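Local structure of major Capsid Protein VP1 (Chimpanzee polyomavirus Bob, 6Y9I) at residues M130-F135 against S256-C261. The protein forms the pentameric capsomers that build the polyomavirus outer shell and probably engages glycan receptors on the host cell. Sequence-based numbering, arbitrary orientation.
Sequences MNYHMF and SAADIC
His133 and Asp259 face each other as a non-hydrogen-bonded pair of two antiparallel strands, and the histidine ring links both strands. His133 CB lies 3.6 Å from Asp259 OD1. The side chain leaves with CG beside the backbone N (chi1 -61°), and chi2 of -76° turns the ND1 edge to the carboxylate. CG still lies by Asp259 OD1. His133 ND1 gives a nearly straight hydrogen bond of 2.7 Å to Asp259 OD1, which lies in the ring plane and uses its anti lone pair. The ring and carboxylate planes are 37° apart. CD2 has Ile260 O as its nearest neighbour, at 4.0 Å. His133 CE1 lies between Ile260 O, which comes in obliquely, and Cys261 SG, 3.6 Å away at the ring edge. His133 NE2 is 3.3 Å from Ile260 O, at too poor an angle for a bond. It donates instead to Asn131 OD1 of its own strand, 2.7 Å away and in the ring plane. Both ring nitrogens act as donors, which would suit a protonated imidazole, and the two bonds fix the ring's rotation. Asp259 OD1 also forms a salt bridge with Arg279. Asn131 ND2 makes a weak hydrogen bond to Cys261 O and a hydrogen bond to Gly129 O.

On the other face, Ala258 CB sits at the Tyr132 ring edge, 3.9 Å from Tyr132 CE1. Tyr132 OH is hydrogen-bonded to the Tyr67 hydroxyl. Main-chain hydrogen bonds pair Tyr132 with Ile260 and Met134 with Ala258. These are adjacent antiparallel strands of the VP1 jelly roll; the face carrying Tyr132, Met134 and Ile260 meets a neighbouring subunit of the pentamer.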
loop_
_atom_site.group_PDB
_atom_site.type_symbol
_atom_site.label_atom_id
_atom_site.label_comp_id
_atom_site.label_asym_id
_atom_site.label_seq_id
_atom_site.Cartn_x
_atom_site.Cartn_y
_atom_site.Cartn_z
ATOM N N MET A 130 15.040 -7.267 -2.266
ATOM C CA MET A 130 14.213 -8.245 -1.515
ATOM C C MET A 130 14.392 -8.054 -0.006
ATOM O O MET A 130 15.531 -7.825 0.476
ATOM C CB MET A 130 14.476 -9.695 -1.921
ATOM C CG MET A 130 15.919 -10.080 -1.915
ATOM S SD MET A 130 16.291 -10.905 -3.461
ATOM C CE MET A 130 16.627 -9.501 -4.514
ATOM N N ASN A 131 13.247 -8.059 0.672
ATOM C CA ASN A 131 13.057 -7.891 2.120
ATOM C C ASN A 131 12.342 -9.152 2.577
ATOM O O ASN A 131 11.277 -9.484 1.977
ATOM C CB ASN A 131 12.275 -6.604 2.429
ATOM C CG ASN A 131 13.189 -5.454 2.777
ATOM O OD1 ASN A 131 13.237 -5.026 3.938
ATOM N ND2 ASN A 131 13.953 -4.989 1.791
ATOM N N TYR A 132 12.954 -9.881 3.508
ATOM C CA TYR A 132 12.359 -11.108 4.079
ATOM C C TYR A 132 12.505 -10.966 5.579
ATOM O O TYR A 132 13.628 -10.831 6.078
ATOM C CB TYR A 132 13.013 -12.374 3.537
ATOM C CG TYR A 132 12.441 -13.669 4.045
ATOM C CD1 TYR A 132 12.892 -14.222 5.241
ATOM C CD2 TYR A 132 11.506 -14.387 3.314
ATOM C CE1 TYR A 132 12.389 -15.424 5.721
ATOM C CE2 TYR A 132 11.002 -15.587 3.789
ATOM C CZ TYR A 132 11.448 -16.110 4.989
ATOM O OH TYR A 132 10.954 -17.267 5.489
ATOM N N HIS A 133 11.385 -10.884 6.258
ATOM C CA HIS A 133 11.314 -10.549 7.690
ATOM C C HIS A 133 10.432 -11.595 8.345
ATOM O O HIS A 133 9.298 -11.785 7.913
ATOM C CB HIS A 133 10.838 -9.104 7.897
ATOM C CG HIS A 133 11.770 -8.104 7.286
ATOM N ND1 HIS A 133 12.974 -7.782 7.866
ATOM C CD2 HIS A 133 11.711 -7.409 6.124
ATOM C CE1 HIS A 133 13.609 -6.891 7.125
ATOM N NE2 HIS A 133 12.853 -6.646 6.055
ATOM N N MET A 134 10.973 -12.262 9.349
ATOM C CA MET A 134 10.214 -13.290 10.089
ATOM C C MET A 134 10.731 -13.265 11.520
ATOM O O MET A 134 11.908 -13.006 11.752
ATOM C CB MET A 134 10.373 -14.683 9.479
ATOM C CG MET A 134 9.361 -15.667 10.050
ATOM S SD MET A 134 10.056 -17.248 10.651
ATOM C CE MET A 134 11.541 -16.681 11.477
ATOM N N PHE A 135 9.837 -13.457 12.454
ATOM C CA PHE A 135 10.192 -13.692 13.867
ATOM C C PHE A 135 9.210 -14.762 14.356
ATOM O O PHE A 135 8.078 -14.906 13.798
ATOM C CB PHE A 135 10.219 -12.369 14.635
ATOM C CG PHE A 135 8.863 -11.820 14.988
ATOM C CD1 PHE A 135 8.245 -12.187 16.175
ATOM C CD2 PHE A 135 8.210 -10.929 14.146
ATOM C CE1 PHE A 135 6.993 -11.690 16.499
ATOM C CE2 PHE A 135 6.961 -10.420 14.477
ATOM C CZ PHE A 135 6.363 -10.800 15.660
ATOM N N SER A 256 13.284 -17.171 17.088
ATOM C CA SER A 256 13.798 -17.406 15.718
ATOM C C SER A 256 13.574 -16.127 14.940
ATOM O O SER A 256 12.589 -15.397 15.254
ATOM C CB SER A 256 13.132 -18.591 15.051
ATOM O OG SER A 256 13.063 -19.693 15.920
ATOM N N ALA A 257 14.482 -15.825 14.020
ATOM C CA ALA A 257 14.377 -14.616 13.180
ATOM C C ALA A 257 15.101 -14.810 11.851
ATOM O O ALA A 257 16.035 -15.625 11.728
ATOM C CB ALA A 257 14.901 -13.410 13.919
ATOM N N ALA A 258 14.658 -14.036 10.874
ATOM C CA ALA A 258 15.352 -13.771 9.596
ATOM C C ALA A 258 14.998 -12.349 9.176
ATOM O O ALA A 258 13.820 -12.069 9.140
ATOM C CB ALA A 258 14.939 -14.771 8.564
ATOM N N ASP A 259 15.981 -11.484 8.966
ATOM C CA ASP A 259 15.700 -10.100 8.539
ATOM C C ASP A 259 16.662 -9.707 7.440
ATOM O O ASP A 259 17.607 -8.995 7.755
ATOM C CB ASP A 259 15.783 -9.146 9.718
ATOM C CG ASP A 259 14.621 -9.372 10.657
ATOM O OD1 ASP A 259 13.492 -9.011 10.258
ATOM O OD2 ASP A 259 14.850 -9.967 11.755
ATOM N N ILE A 260 16.374 -10.123 6.205
ATOM C CA ILE A 260 17.064 -9.595 5.001
ATOM C C ILE A 260 16.443 -8.225 4.673
ATOM O O ILE A 260 15.233 -8.173 4.390
ATOM C CB ILE A 260 16.947 -10.567 3.823
ATOM C CG1 ILE A 260 17.552 -11.934 4.168
ATOM C CG2 ILE A 260 17.586 -9.940 2.591
ATOM C CD1 ILE A 260 17.366 -12.933 3.065
ATOM N N CYS A 261 17.235 -7.159 4.718
ATOM C CA CYS A 261 16.762 -5.756 4.542
ATOM C C CYS A 261 16.986 -5.298 3.103
ATOM O O CYS A 261 16.492 -4.242 2.742
ATOM C CB CYS A 261 17.420 -4.868 5.583
ATOM S SG CYS A 261 16.884 -5.318 7.260
#